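Local coordinates for protein K5 lyase (Enterobacteria phage k1-5, PDB 2X3H) that cleaves the K5 glycosaminoglycan by the eliminative reaction of a polysaccharide lyase, probably to breach the host capsule, and is built as a trimeric phage tail spike, at residues N255-C261 / K281-N287; S304-Y310 / N331-G337; Q238-L244 / Q262-G268; F175-G180 / G204-G208; T312-R316 / N342-R347. One frame throughout, in Å; residues are numbered along the deposited sequence.

In the fold
Followed from the N terminus, the five contacts run along a right-handed parallel beta-helix, and each closes a loop of about one coil; none lies within another. Interaction 4 comes first, closed before the others begin. Interaction 3 opens next, at 238-244, and crosses interaction 1, because 255-261 precedes 262-268 and 281-287 follows it; they join different faces of the same coils and pack together in the core. Interaction 2 follows in series on the face of interaction 1, where strands 279-286 and 302-309 are neighbours. Interaction 5 crosses interaction 2 and ties together the loops that leave its two strands; Asn-287 of interaction 1 also bonds its Thr-312. Interactions 1 and 2 reach a second subunit.

Interaction 1: residues N255-C261 / K281-N287; sequences NVIGADC and KGVMANN
Met-284 N donates to Val-256 O over 2.8 Å along an almost straight line (177°), a central rung between the two strands. The ladder continues in both directions, with Val-256 N bonded to Gly-282 O, Gly-258 N to Met-284 O, Asn-286 N to Gly-258 O and Asp-260 N to Asn-286 O. On one face Ile-257 and Met-284 lie side by side, CG1 of Ile-257 being 4.0 Å from CB of Met-284, before the methionine chain bends at chi2 and chi3 and its end leads away. Further along, Asn-286 holds CG anti to its backbone N (chi1 171°), which lays ND2 3.7 Å from Ala-259 CB. These are strands 252-259 and 279-286 of successive coils in a parallel beta-helix. On the face of Ile-257, Met-284 and Asn-286 a second subunit packs against the last two, Met-284 on its Asn-277 and Asn-286 on its Tyr-250; the face with Val-256, Val-283 and Ala-285 turns to the core. Packing is looser where the chain leaves the sheet. There Asp-260, partly exposed, reaches Asn-287 through a water that donates to both Asp-260 OD1 and Asn-287 O. The Asn-287 amide is fixed nevertheless: ND2 gives a straight bond of 2.9 Å to Asn-286 OD1 within its own amide plane and a second bond to Asp-309, while OD1 accepts from Thr-312 N.

Interaction 2: residues S304-Y310 / N331-G337; sequences SDVLVDY and NNVLMSG
Six backbone hydrogen bonds, from Asp-305 N to Asn-331 O at one end to Tyr-310 N to Ser-336 O at the other, join 304-310 and 331-337 as parallel strands with axes 4.8 Å apart and 3° from exact alignment. Val-306 uses both N, donating to Asn-332 O, and O, accepting from Leu-334 N at 2.8 Å; Val-308 repeats the pattern with Leu-334 O and Ser-336 N. Apolar contact is densest where Val-308 and Met-335 run alongside each other. CG1 of Val-308 sits between its backbone N and carbonyl carbon (chi1 55°), pressed to 3.5 Å from Met-335 CB, tight for two carbons. Beyond CG the methionine is extended, and its CE comes 3.9 Å from Tyr-310 CE2. SD lies beside that ring, 5.4 Å from its centroid, in an oblique Met-aromatic contact. Polar links gather on the other face, that of Asp-309 and Ser-336: one water donates to Asp-309 OD1 and accepts from Ser-336 OG, and another donates to OG and to Val-308 O. Asp-309 OD2 accepts from Tyr-250 of a second subunit; at the other end of the strand Asp-305 OD2 is hydrogen-bonded to Ser-304 OG of that chain. Within the beta-helix, strand 302-309 lies between strands 279-286 and 329-336; strand 363-369 borders the far side of 329-336, and Ile-352 of strand 349-355 packs on Val-333 and Met-335.

Interaction 3: residues Q238-L244 / Q262-G268; sequences QFGAVEL and QHVTYNG
Phe-239 turns its ring edge onto one face of the Tyr-266 ring in a T-shaped pair, planes at 90° and centroids 5.2 Å apart. Phe-239 CE1 and Tyr-266 CE1 approach to 3.7 Å. Next to this pair Glu-243 runs extended alongside Tyr-266, its carboxylate perpendicular to the ring and OE2 3.6 Å from CD1. Between the backbones, Val-264 O accepts two bonds, from Ala-241 N at 2.9 Å and from Val-242 N at 3.2 Å. This shared acceptor lies where both segments turn a corner, passing from one face of the parallel beta-helix to the sheet that contains strands 242-245 and 266-268. Tyr-266 N to Val-242 O, Leu-244 N to Tyr-266 O and Gly-268 N to Leu-244 O carry the pairing onward. His-263 O is buried here without a polar partner. Further out, Gln-238 CG rests over the centre of the Phe-239 ring, Val-264 packs inward on Val-256 and Val-283, and Asn-267 ND2 is held by Ala-295 O.

Interaction 4: residues F175-G180 / G204-G208; sequences FSNVKG and GSYSG
A beta bulge interrupts the parallel pairing of strands 168-178 and 198-206, neighbours on one face of the beta-helix: Phe-175 faces Gly-204, yet Val-178 faces Tyr-206, segment 175-180 having spent one residue more. Asn-177, where the chain turns a corner, lies within this step, and its ND2 bonds to Ser-148 O. On the near side of the bulge Ser-205 N donates to Phe-175 O at 3.2 Å. Beyond it Val-178 N reaches Ser-205 O, and Ser-207 N binds Val-178 O at 2.9 Å. A water that donates to Val-178 O and is also hydrogen-bonded to Ser-207 OG bridges the same two residues. Val-178 carries much of the side-chain packing: it crosses Tyr-206 at about a right angle, CG1 meeting Tyr-206 CD2 at 3.8 Å, while CG2 touches Ser-205 O. Lys-179 extends past Ser-207, with CE 3.7 Å from Ser-207 OG, and a second water links Gly-180 N to Ser-207 O. The tyrosine also meets the ring of Tyr-236, from the next coil, with planes about 35° apart. With chi1 at -171° the Tyr-206 ring swings away from its own N and along 178-180, where OH gives a short 2.6 Å bond to Gly-180 O, which lies at the ring edge near its plane.

Interaction 5: residues T312-R316 / N342-R347; sequences TSDAR and NSLGQR. Unlike the reference sequence in segment 342-347: Arg-347 (reference Gly).
A solitary backbone hydrogen bond crosses this contact, and its donor stands above the acceptor's plane: Ser-343 N meets Ser-313 O at 3.0 Å from 37° out of the carbonyl plane, off the lone pairs. It joins two loops of successive beta-helix coils, an ST turn at Ser-313 and a type I beta turn from Asn-342 to Gly-345. In the ST turn Ser-313 OG accepts from Ala-315 N at 3.0 Å and is also bonded to Pro-288 O. In the beta turn Gly-345 N closes back on Asn-342 O. Side-chain contact between the loops is modest. Asn-342 CB touches two carbonyl oxygens, 3.2 Å from Ala-315 O and 3.4 Å from Ser-313 O, while Leu-344 CD1 brushes Asp-314 CB. The exposed Arg-316 is bent at chi2 and chi3 (-74° and -81°), which folds it across Gln-346 at about a right angle. Its guanidinium has Arg-347 O at its edge, near the plane, and Arg-316 CD lies 3.5 Å from that oxygen.

Interaction 1: residues N255-C261 / K281-N287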
# COMPACT_ATOMS: atom_id res chain seq x y z
N ASN A 255 7.00 5.26 -8.38
CA ASN A 255 6.43 5.47 -9.73
C ASN A 255 7.45 5.20 -10.83
O ASN A 255 7.82 6.10 -11.61
CB ASN A 255 5.87 6.88 -9.87
CG ASN A 255 4.54 7.06 -9.15
OD1 ASN A 255 3.97 6.12 -8.61
ND2 ASN A 255 4.05 8.29 -9.16
N VAL A 256 7.88 3.96 -10.90
CA VAL A 256 8.87 3.54 -11.90
C VAL A 256 8.22 2.61 -12.91
O VAL A 256 7.63 1.60 -12.53
CB VAL A 256 10.04 2.82 -11.21
CG1 VAL A 256 11.07 2.35 -12.23
CG2 VAL A 256 10.69 3.76 -10.19
N ILE A 257 8.31 2.97 -14.19
CA ILE A 257 7.86 2.10 -15.28
C ILE A 257 9.08 1.60 -16.03
O ILE A 257 9.90 2.40 -16.50
CB ILE A 257 6.96 2.86 -16.29
CG1 ILE A 257 5.75 3.47 -15.59
CG2 ILE A 257 6.55 1.95 -17.47
CD1 ILE A 257 4.81 4.25 -16.52
N GLY A 258 9.22 0.28 -16.13
CA GLY A 258 10.27 -0.32 -16.96
C GLY A 258 9.59 -1.18 -17.99
O GLY A 258 8.79 -2.06 -17.65
N ALA A 259 9.86 -0.91 -19.27
CA ALA A 259 9.33 -1.71 -20.36
C ALA A 259 10.45 -2.50 -21.04
O ALA A 259 11.47 -1.93 -21.44
CB ALA A 259 8.60 -0.82 -21.38
N ASP A 260 10.25 -3.81 -21.15
CA ASP A 260 11.22 -4.72 -21.79
C ASP A 260 12.65 -4.62 -21.22
O ASP A 260 13.64 -4.81 -21.94
CB ASP A 260 11.22 -4.50 -23.31
CG ASP A 260 9.80 -4.53 -23.90
OD1 ASP A 260 9.16 -5.60 -23.83
OD2 ASP A 260 9.33 -3.49 -24.40
N CYS A 261 12.75 -4.34 -19.93
CA CYS A 261 14.02 -4.31 -19.20
C CYS A 261 14.34 -5.69 -18.62
O CYS A 261 13.43 -6.50 -18.44
CB CYS A 261 13.95 -3.32 -18.05
SG CYS A 261 13.66 -1.61 -18.54
N LYS A 281 8.22 2.01 -4.02
CA LYS A 281 6.76 1.92 -4.09
C LYS A 281 6.17 2.33 -5.45
O LYS A 281 6.46 3.40 -5.98
CB LYS A 281 6.13 2.74 -2.96
CG LYS A 281 6.52 4.20 -2.97
CD LYS A 281 5.77 5.02 -1.92
CE LYS A 281 5.23 6.32 -2.53
NZ LYS A 281 4.44 7.16 -1.56
N GLY A 282 5.31 1.47 -5.98
CA GLY A 282 4.72 1.74 -7.29
C GLY A 282 5.66 1.39 -8.42
O GLY A 282 6.23 2.27 -9.06
N VAL A 283 5.84 0.09 -8.66
CA VAL A 283 6.69 -0.39 -9.74
C VAL A 283 5.82 -1.03 -10.81
O VAL A 283 5.03 -1.93 -10.52
CB VAL A 283 7.72 -1.43 -9.21
CG1 VAL A 283 8.57 -1.99 -10.36
CG2 VAL A 283 8.59 -0.80 -8.09
N MET A 284 5.93 -0.54 -12.04
CA MET A 284 5.21 -1.09 -13.18
C MET A 284 6.22 -1.80 -14.07
O MET A 284 7.06 -1.15 -14.70
CB MET A 284 4.53 0.03 -13.98
CG MET A 284 4.01 -0.42 -15.33
SD MET A 284 2.74 -1.70 -15.19
CE MET A 284 1.48 -0.79 -14.30
N ALA A 285 6.13 -3.13 -14.12
CA ALA A 285 7.05 -3.95 -14.89
C ALA A 285 6.32 -4.49 -16.11
O ALA A 285 5.63 -5.50 -16.06
CB ALA A 285 7.59 -5.10 -14.03
N ASN A 286 6.46 -3.75 -17.21
CA ASN A 286 5.88 -4.13 -18.48
C ASN A 286 6.82 -5.11 -19.15
O ASN A 286 7.77 -4.70 -19.83
CB ASN A 286 5.66 -2.86 -19.32
CG ASN A 286 5.24 -3.15 -20.75
OD1 ASN A 286 5.06 -4.30 -21.14
ND2 ASN A 286 5.10 -2.08 -21.55
N ASN A 287 6.58 -6.40 -18.94
CA ASN A 287 7.31 -7.46 -19.63
C ASN A 287 8.83 -7.44 -19.49
O ASN A 287 9.58 -7.36 -20.47
CB ASN A 287 6.84 -7.54 -21.09
CG ASN A 287 5.43 -8.06 -21.18
OD1 ASN A 287 5.22 -9.27 -21.18
ND2 ASN A 287 4.44 -7.16 -21.12
O HOH W 1 10.06 -8.13 -23.10
O HOH W 2 10.24 -4.51 -18.00

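Interaction 2: residues S304-Y310 / N331-G337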
# COMPACT_ATOMS: atom_id res chain seq x y z
N SER A 304 6.58 -1.95 -2.12
CA SER A 304 5.11 -1.92 -2.04
C SER A 304 4.46 -1.59 -3.38
O SER A 304 4.82 -0.60 -4.01
CB SER A 304 4.69 -0.90 -0.98
OG SER A 304 3.29 -0.86 -0.82
N ASP A 305 3.50 -2.42 -3.79
CA ASP A 305 2.67 -2.19 -5.01
C ASP A 305 3.49 -2.39 -6.29
O ASP A 305 3.99 -1.43 -6.89
CB ASP A 305 1.96 -0.83 -4.97
CG ASP A 305 0.90 -0.76 -3.88
OD1 ASP A 305 0.41 -1.82 -3.46
OD2 ASP A 305 0.57 0.36 -3.43
N VAL A 306 3.62 -3.65 -6.67
CA VAL A 306 4.44 -4.08 -7.80
C VAL A 306 3.55 -4.82 -8.79
O VAL A 306 2.97 -5.86 -8.44
CB VAL A 306 5.57 -5.02 -7.34
CG1 VAL A 306 6.40 -5.52 -8.54
CG2 VAL A 306 6.45 -4.32 -6.27
N LEU A 307 3.40 -4.27 -10.00
CA LEU A 307 2.53 -4.90 -11.00
C LEU A 307 3.44 -5.40 -12.10
O LEU A 307 4.22 -4.64 -12.68
CB LEU A 307 1.51 -3.89 -11.55
CG LEU A 307 0.38 -4.47 -12.41
CD1 LEU A 307 -0.75 -3.46 -12.44
CD2 LEU A 307 0.83 -4.83 -13.84
N VAL A 308 3.35 -6.69 -12.41
CA VAL A 308 4.22 -7.26 -13.43
C VAL A 308 3.43 -8.13 -14.41
O VAL A 308 2.61 -8.95 -14.00
CB VAL A 308 5.45 -7.99 -12.81
CG1 VAL A 308 5.03 -9.04 -11.82
CG2 VAL A 308 6.38 -8.58 -13.89
N ASP A 309 3.65 -7.90 -15.70
CA ASP A 309 3.04 -8.71 -16.76
C ASP A 309 4.13 -9.35 -17.59
O ASP A 309 5.13 -8.70 -17.91
CB ASP A 309 2.19 -7.83 -17.67
CG ASP A 309 1.63 -8.60 -18.87
OD1 ASP A 309 1.18 -9.75 -18.67
OD2 ASP A 309 1.62 -8.06 -19.99
N TYR A 310 3.95 -10.62 -17.94
CA TYR A 310 4.88 -11.35 -18.80
C TYR A 310 4.26 -11.80 -20.14
O TYR A 310 4.89 -12.54 -20.90
CB TYR A 310 5.43 -12.59 -18.07
CG TYR A 310 6.56 -12.27 -17.11
CD1 TYR A 310 7.86 -12.13 -17.57
CD2 TYR A 310 6.33 -12.07 -15.75
CE1 TYR A 310 8.90 -11.82 -16.71
CE2 TYR A 310 7.36 -11.77 -14.89
CZ TYR A 310 8.65 -11.63 -15.37
OH TYR A 310 9.72 -11.32 -14.54
N ASN A 331 5.16 -5.99 -0.39
CA ASN A 331 3.70 -5.95 -0.30
C ASN A 331 3.03 -5.78 -1.67
O ASN A 331 3.45 -4.95 -2.47
CB ASN A 331 3.24 -4.84 0.67
CG ASN A 331 1.80 -5.06 1.19
OD1 ASN A 331 0.92 -4.24 0.96
ND2 ASN A 331 1.56 -6.18 1.87
N ASN A 332 2.03 -6.60 -1.93
CA ASN A 332 1.17 -6.49 -3.11
C ASN A 332 1.92 -6.65 -4.43
O ASN A 332 2.02 -5.70 -5.21
CB ASN A 332 0.42 -5.15 -3.11
CG ASN A 332 -0.60 -5.06 -2.00
OD1 ASN A 332 -1.03 -3.96 -1.64
ND2 ASN A 332 -0.99 -6.20 -1.45
N VAL A 333 2.41 -7.86 -4.68
CA VAL A 333 2.98 -8.22 -5.98
C VAL A 333 1.87 -8.87 -6.81
O VAL A 333 1.43 -9.98 -6.51
CB VAL A 333 4.15 -9.21 -5.85
CG1 VAL A 333 4.78 -9.48 -7.21
CG2 VAL A 333 5.19 -8.67 -4.86
N LEU A 334 1.43 -8.18 -7.85
CA LEU A 334 0.41 -8.71 -8.75
C LEU A 334 1.13 -9.13 -10.04
O LEU A 334 1.67 -8.29 -10.75
CB LEU A 334 -0.64 -7.63 -9.02
CG LEU A 334 -1.75 -7.92 -10.05
CD1 LEU A 334 -2.17 -9.36 -10.14
CD2 LEU A 334 -2.95 -6.96 -9.90
N MET A 335 1.15 -10.43 -10.30
CA MET A 335 1.86 -10.93 -11.48
C MET A 335 0.92 -11.73 -12.39
O MET A 335 0.10 -12.52 -11.93
CB MET A 335 3.05 -11.78 -11.03
CG MET A 335 3.87 -12.42 -12.16
SD MET A 335 5.41 -13.03 -11.45
CE MET A 335 5.81 -14.42 -12.52
N SER A 336 1.04 -11.50 -13.70
CA SER A 336 0.21 -12.24 -14.63
C SER A 336 0.94 -12.44 -15.94
O SER A 336 2.06 -11.97 -16.10
CB SER A 336 -1.12 -11.50 -14.86
OG SER A 336 -0.93 -10.31 -15.59
N GLY A 337 0.32 -13.17 -16.88
CA GLY A 337 0.93 -13.35 -18.19
C GLY A 337 1.90 -14.51 -18.31
O GLY A 337 2.70 -14.55 -19.25
O HOH W 3 -0.27 -8.24 -14.00
O HOH W 4 -1.41 -9.95 -18.28

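Interaction 3: residues Q238-L244 / Q262-G268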
# COMPACT_ATOMS: atom_id res chain seq x y z
N GLN A 238 20.89 -5.29 -17.35
CA GLN A 238 21.00 -5.81 -15.98
C GLN A 238 20.46 -4.89 -14.90
O GLN A 238 19.74 -5.32 -13.99
CB GLN A 238 22.46 -6.13 -15.65
CG GLN A 238 22.68 -6.57 -14.21
CD GLN A 238 22.36 -8.02 -13.97
OE1 GLN A 238 23.05 -8.69 -13.18
NE2 GLN A 238 21.32 -8.53 -14.61
N PHE A 239 20.83 -3.61 -14.96
CA PHE A 239 20.50 -2.71 -13.85
C PHE A 239 19.20 -1.94 -14.00
O PHE A 239 18.83 -1.14 -13.15
CB PHE A 239 21.72 -1.87 -13.47
CG PHE A 239 22.90 -2.71 -13.12
CD1 PHE A 239 22.89 -3.46 -11.96
CD2 PHE A 239 23.98 -2.81 -13.97
CE1 PHE A 239 23.95 -4.27 -11.62
CE2 PHE A 239 25.06 -3.62 -13.64
CZ PHE A 239 25.04 -4.35 -12.46
N GLY A 240 18.51 -2.20 -15.11
CA GLY A 240 17.11 -1.80 -15.25
C GLY A 240 16.83 -0.30 -15.24
O GLY A 240 17.64 0.50 -15.75
N ALA A 241 15.68 0.06 -14.68
CA ALA A 241 15.22 1.45 -14.65
C ALA A 241 15.84 2.23 -13.49
O ALA A 241 16.29 3.36 -13.67
CB ALA A 241 13.69 1.51 -14.58
N VAL A 242 15.85 1.63 -12.29
CA VAL A 242 16.44 2.27 -11.12
C VAL A 242 17.23 1.24 -10.32
O VAL A 242 16.67 0.24 -9.87
CB VAL A 242 15.36 2.88 -10.18
CG1 VAL A 242 16.02 3.44 -8.90
CG2 VAL A 242 14.58 3.98 -10.89
N GLU A 243 18.52 1.50 -10.15
CA GLU A 243 19.34 0.71 -9.22
C GLU A 243 19.72 1.53 -7.98
O GLU A 243 20.17 2.68 -8.11
CB GLU A 243 20.63 0.18 -9.89
CG GLU A 243 21.51 -0.50 -8.84
CD GLU A 243 22.79 -1.17 -9.34
OE1 GLU A 243 23.34 -0.78 -10.39
OE2 GLU A 243 23.27 -2.08 -8.62
N LEU A 244 19.52 0.95 -6.79
CA LEU A 244 20.14 1.44 -5.56
C LEU A 244 21.31 0.51 -5.30
O LEU A 244 21.19 -0.71 -5.44
CB LEU A 244 19.16 1.37 -4.39
CG LEU A 244 17.90 2.22 -4.47
CD1 LEU A 244 17.03 1.99 -3.23
CD2 LEU A 244 18.20 3.72 -4.68
N GLN A 262 15.60 -5.95 -18.27
CA GLN A 262 15.90 -7.26 -17.67
C GLN A 262 15.25 -7.35 -16.29
O GLN A 262 14.60 -8.34 -15.96
CB GLN A 262 17.40 -7.54 -17.58
CG GLN A 262 17.71 -8.97 -17.16
CD GLN A 262 19.20 -9.29 -17.23
OE1 GLN A 262 19.96 -8.58 -17.89
NE2 GLN A 262 19.62 -10.35 -16.53
N HIS A 263 15.48 -6.29 -15.50
CA HIS A 263 14.89 -6.09 -14.17
C HIS A 263 14.39 -4.64 -14.18
O HIS A 263 14.92 -3.81 -14.94
CB HIS A 263 15.95 -6.20 -13.07
CG HIS A 263 16.88 -7.39 -13.20
ND1 HIS A 263 16.48 -8.68 -12.94
CD2 HIS A 263 18.20 -7.45 -13.50
CE1 HIS A 263 17.51 -9.50 -13.09
NE2 HIS A 263 18.56 -8.77 -13.44
N VAL A 264 13.36 -4.33 -13.39
CA VAL A 264 12.89 -2.95 -13.33
C VAL A 264 13.56 -2.13 -12.23
O VAL A 264 14.18 -1.11 -12.52
CB VAL A 264 11.35 -2.83 -13.30
CG1 VAL A 264 10.93 -1.34 -13.29
CG2 VAL A 264 10.78 -3.49 -14.53
N THR A 265 13.45 -2.58 -10.97
CA THR A 265 14.28 -2.01 -9.90
C THR A 265 15.26 -3.07 -9.40
O THR A 265 14.94 -4.27 -9.37
CB THR A 265 13.45 -1.43 -8.73
OG1 THR A 265 12.80 -2.49 -8.02
CG2 THR A 265 12.42 -0.44 -9.25
N TYR A 266 16.45 -2.62 -9.02
CA TYR A 266 17.55 -3.53 -8.70
C TYR A 266 18.31 -2.98 -7.50
O TYR A 266 18.73 -1.82 -7.52
CB TYR A 266 18.48 -3.63 -9.92
CG TYR A 266 19.49 -4.76 -9.82
CD1 TYR A 266 20.70 -4.59 -9.15
CD2 TYR A 266 19.22 -6.00 -10.39
CE1 TYR A 266 21.62 -5.63 -9.05
CE2 TYR A 266 20.14 -7.04 -10.31
CZ TYR A 266 21.34 -6.85 -9.63
OH TYR A 266 22.24 -7.89 -9.54
N ASN A 267 18.47 -3.79 -6.45
CA ASN A 267 19.33 -3.42 -5.33
C ASN A 267 20.61 -4.24 -5.38
O ASN A 267 20.56 -5.46 -5.21
CB ASN A 267 18.62 -3.68 -4.00
CG ASN A 267 17.53 -2.69 -3.73
OD1 ASN A 267 17.48 -1.62 -4.34
ND2 ASN A 267 16.62 -3.03 -2.81
N GLY A 268 21.73 -3.59 -5.64
CA GLY A 268 22.99 -4.33 -5.79
C GLY A 268 24.11 -3.80 -4.92
O GLY A 268 23.98 -2.75 -4.30

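Interaction 4: residues F175-G180 / G204-G208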
# COMPACT_ATOMS: atom_id res chain seq x y z
N PHE A 175 16.79 10.97 -21.72
CA PHE A 175 18.06 10.39 -22.15
C PHE A 175 17.82 9.57 -23.40
O PHE A 175 17.00 8.64 -23.38
CB PHE A 175 18.65 9.52 -21.03
CG PHE A 175 19.09 10.32 -19.83
CD1 PHE A 175 18.26 10.43 -18.72
CD2 PHE A 175 20.32 10.96 -19.81
CE1 PHE A 175 18.64 11.17 -17.60
CE2 PHE A 175 20.72 11.71 -18.70
CZ PHE A 175 19.88 11.82 -17.58
N SER A 176 18.52 9.90 -24.48
CA SER A 176 18.25 9.27 -25.77
C SER A 176 19.48 8.58 -26.36
O SER A 176 20.62 8.92 -26.01
CB SER A 176 17.72 10.31 -26.76
OG SER A 176 18.65 11.36 -26.91
N ASN A 177 19.22 7.60 -27.24
CA ASN A 177 20.25 6.85 -27.94
C ASN A 177 21.24 6.19 -26.98
O ASN A 177 22.44 6.15 -27.22
CB ASN A 177 20.98 7.75 -28.94
CG ASN A 177 21.53 6.98 -30.12
OD1 ASN A 177 20.94 5.99 -30.56
ND2 ASN A 177 22.68 7.43 -30.64
N VAL A 178 20.71 5.68 -25.88
CA VAL A 178 21.56 5.10 -24.84
C VAL A 178 22.01 3.70 -25.27
O VAL A 178 21.19 2.90 -25.74
CB VAL A 178 20.79 4.99 -23.51
CG1 VAL A 178 21.73 4.69 -22.34
CG2 VAL A 178 20.02 6.27 -23.25
N LYS A 179 23.31 3.43 -25.12
CA LYS A 179 23.92 2.16 -25.56
C LYS A 179 25.07 1.71 -24.66
O LYS A 179 25.54 2.47 -23.78
CB LYS A 179 24.47 2.29 -26.99
CG LYS A 179 23.43 2.57 -28.06
CD LYS A 179 24.10 2.74 -29.43
CE LYS A 179 23.07 3.21 -30.46
NZ LYS A 179 23.63 3.40 -31.84
N GLY A 180 25.56 0.49 -24.91
CA GLY A 180 26.78 0.00 -24.28
C GLY A 180 26.67 -0.18 -22.79
O GLY A 180 25.59 -0.45 -22.26
N GLY A 204 14.33 7.26 -20.28
CA GLY A 204 15.54 6.64 -20.84
C GLY A 204 15.14 5.65 -21.91
O GLY A 204 14.20 4.87 -21.70
N SER A 205 15.82 5.68 -23.06
CA SER A 205 15.57 4.74 -24.13
C SER A 205 16.87 4.05 -24.56
O SER A 205 17.73 4.68 -25.18
CB SER A 205 14.93 5.45 -25.33
OG SER A 205 14.63 4.52 -26.36
N TYR A 206 16.99 2.78 -24.22
CA TYR A 206 18.20 2.01 -24.49
C TYR A 206 18.02 1.19 -25.76
O TYR A 206 16.91 0.79 -26.10
CB TYR A 206 18.48 1.09 -23.29
CG TYR A 206 19.82 0.39 -23.30
CD1 TYR A 206 19.93 -0.91 -23.79
CD2 TYR A 206 20.96 1.00 -22.79
CE1 TYR A 206 21.15 -1.58 -23.80
CE2 TYR A 206 22.18 0.34 -22.78
CZ TYR A 206 22.26 -0.96 -23.28
OH TYR A 206 23.48 -1.62 -23.28
N SER A 207 19.12 0.95 -26.48
CA SER A 207 19.10 -0.02 -27.58
C SER A 207 20.33 -0.93 -27.55
O SER A 207 21.36 -0.56 -26.97
CB SER A 207 18.92 0.65 -28.95
OG SER A 207 20.10 1.35 -29.34
N GLY A 208 20.20 -2.11 -28.14
CA GLY A 208 21.25 -3.12 -28.06
C GLY A 208 21.19 -3.94 -26.79
O GLY A 208 22.22 -4.34 -26.23
O HOH W 5 19.79 3.63 -28.20
O HOH W 6 23.98 -1.19 -26.71

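Interaction 5: residues T312-R316 / N342-R347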
# COMPACT_ATOMS: atom_id res chain seq x y z
N THR A 312 3.87 -10.75 -23.06
CA THR A 312 4.57 -10.58 -24.35
C THR A 312 6.09 -10.72 -24.21
O THR A 312 6.85 -10.28 -25.10
CB THR A 312 4.25 -9.23 -25.01
OG1 THR A 312 4.74 -8.16 -24.21
CG2 THR A 312 2.75 -9.09 -25.24
N SER A 313 6.54 -11.29 -23.10
CA SER A 313 7.97 -11.39 -22.78
C SER A 313 8.61 -12.68 -23.26
O SER A 313 7.99 -13.75 -23.24
CB SER A 313 8.18 -11.32 -21.27
OG SER A 313 9.54 -11.54 -20.97
N ASP A 314 9.88 -12.60 -23.68
CA ASP A 314 10.64 -13.79 -24.04
C ASP A 314 11.41 -14.40 -22.86
O ASP A 314 12.23 -15.31 -23.05
CB ASP A 314 11.55 -13.55 -25.25
CG ASP A 314 12.62 -12.49 -25.00
OD1 ASP A 314 12.80 -12.05 -23.84
OD2 ASP A 314 13.31 -12.09 -25.98
N ALA A 315 11.12 -13.94 -21.64
CA ALA A 315 11.70 -14.52 -20.44
C ALA A 315 11.54 -16.04 -20.44
O ALA A 315 10.46 -16.56 -20.74
CB ALA A 315 11.00 -13.95 -19.20
N ARG A 316 12.61 -16.76 -20.09
CA ARG A 316 12.54 -18.20 -19.88
C ARG A 316 12.27 -18.55 -18.43
O ARG A 316 11.77 -19.63 -18.12
CB ARG A 316 13.84 -18.87 -20.34
CG ARG A 316 14.06 -18.72 -21.83
CD ARG A 316 13.11 -19.65 -22.58
NE ARG A 316 13.65 -21.01 -22.61
CZ ARG A 316 14.77 -21.33 -23.26
NH1 ARG A 316 15.45 -20.40 -23.91
NH2 ARG A 316 15.21 -22.58 -23.25
N ASN A 342 6.70 -18.83 -23.17
CA ASN A 342 6.98 -17.42 -23.42
C ASN A 342 6.47 -16.94 -24.78
O ASN A 342 5.71 -17.65 -25.46
CB ASN A 342 8.47 -17.07 -23.20
CG ASN A 342 9.40 -17.64 -24.27
OD1 ASN A 342 10.63 -17.54 -24.17
ND2 ASN A 342 8.82 -18.26 -25.29
N SER A 343 6.85 -15.72 -25.15
CA SER A 343 6.30 -15.09 -26.35
C SER A 343 6.76 -15.81 -27.61
O SER A 343 6.19 -15.60 -28.69
CB SER A 343 6.73 -13.62 -26.40
OG SER A 343 8.14 -13.52 -26.48
N LEU A 344 7.80 -16.62 -27.48
CA LEU A 344 8.37 -17.35 -28.61
C LEU A 344 7.94 -18.81 -28.64
O LEU A 344 8.41 -19.58 -29.48
CB LEU A 344 9.90 -17.27 -28.57
CG LEU A 344 10.50 -15.86 -28.51
CD1 LEU A 344 12.01 -15.96 -28.36
CD2 LEU A 344 10.12 -15.04 -29.72
N GLY A 345 7.06 -19.21 -27.72
CA GLY A 345 6.56 -20.58 -27.66
C GLY A 345 7.44 -21.53 -26.86
O GLY A 345 7.17 -22.73 -26.79
N GLN A 346 8.49 -20.98 -26.24
CA GLN A 346 9.45 -21.73 -25.44
C GLN A 346 8.94 -21.91 -24.02
O GLN A 346 8.11 -21.14 -23.57
CB GLN A 346 10.78 -20.97 -25.38
CG GLN A 346 11.42 -20.73 -26.74
CD GLN A 346 12.52 -19.68 -26.71
OE1 GLN A 346 12.57 -18.84 -25.81
NE2 GLN A 346 13.39 -19.71 -27.71
N ARG A 347 9.46 -22.91 -23.31
CA ARG A 347 9.01 -23.15 -21.94
C ARG A 347 9.38 -21.96 -21.07
O ARG A 347 10.46 -21.40 -21.22
CB ARG A 347 9.63 -24.42 -21.37
CG ARG A 347 9.30 -25.68 -22.17
CD ARG A 347 9.40 -26.94 -21.30
NE ARG A 347 8.26 -27.05 -20.38
CZ ARG A 347 8.27 -26.66 -19.11
NH1 ARG A 347 9.37 -26.14 -18.58
NH2 ARG A 347 7.17 -26.79 -18.36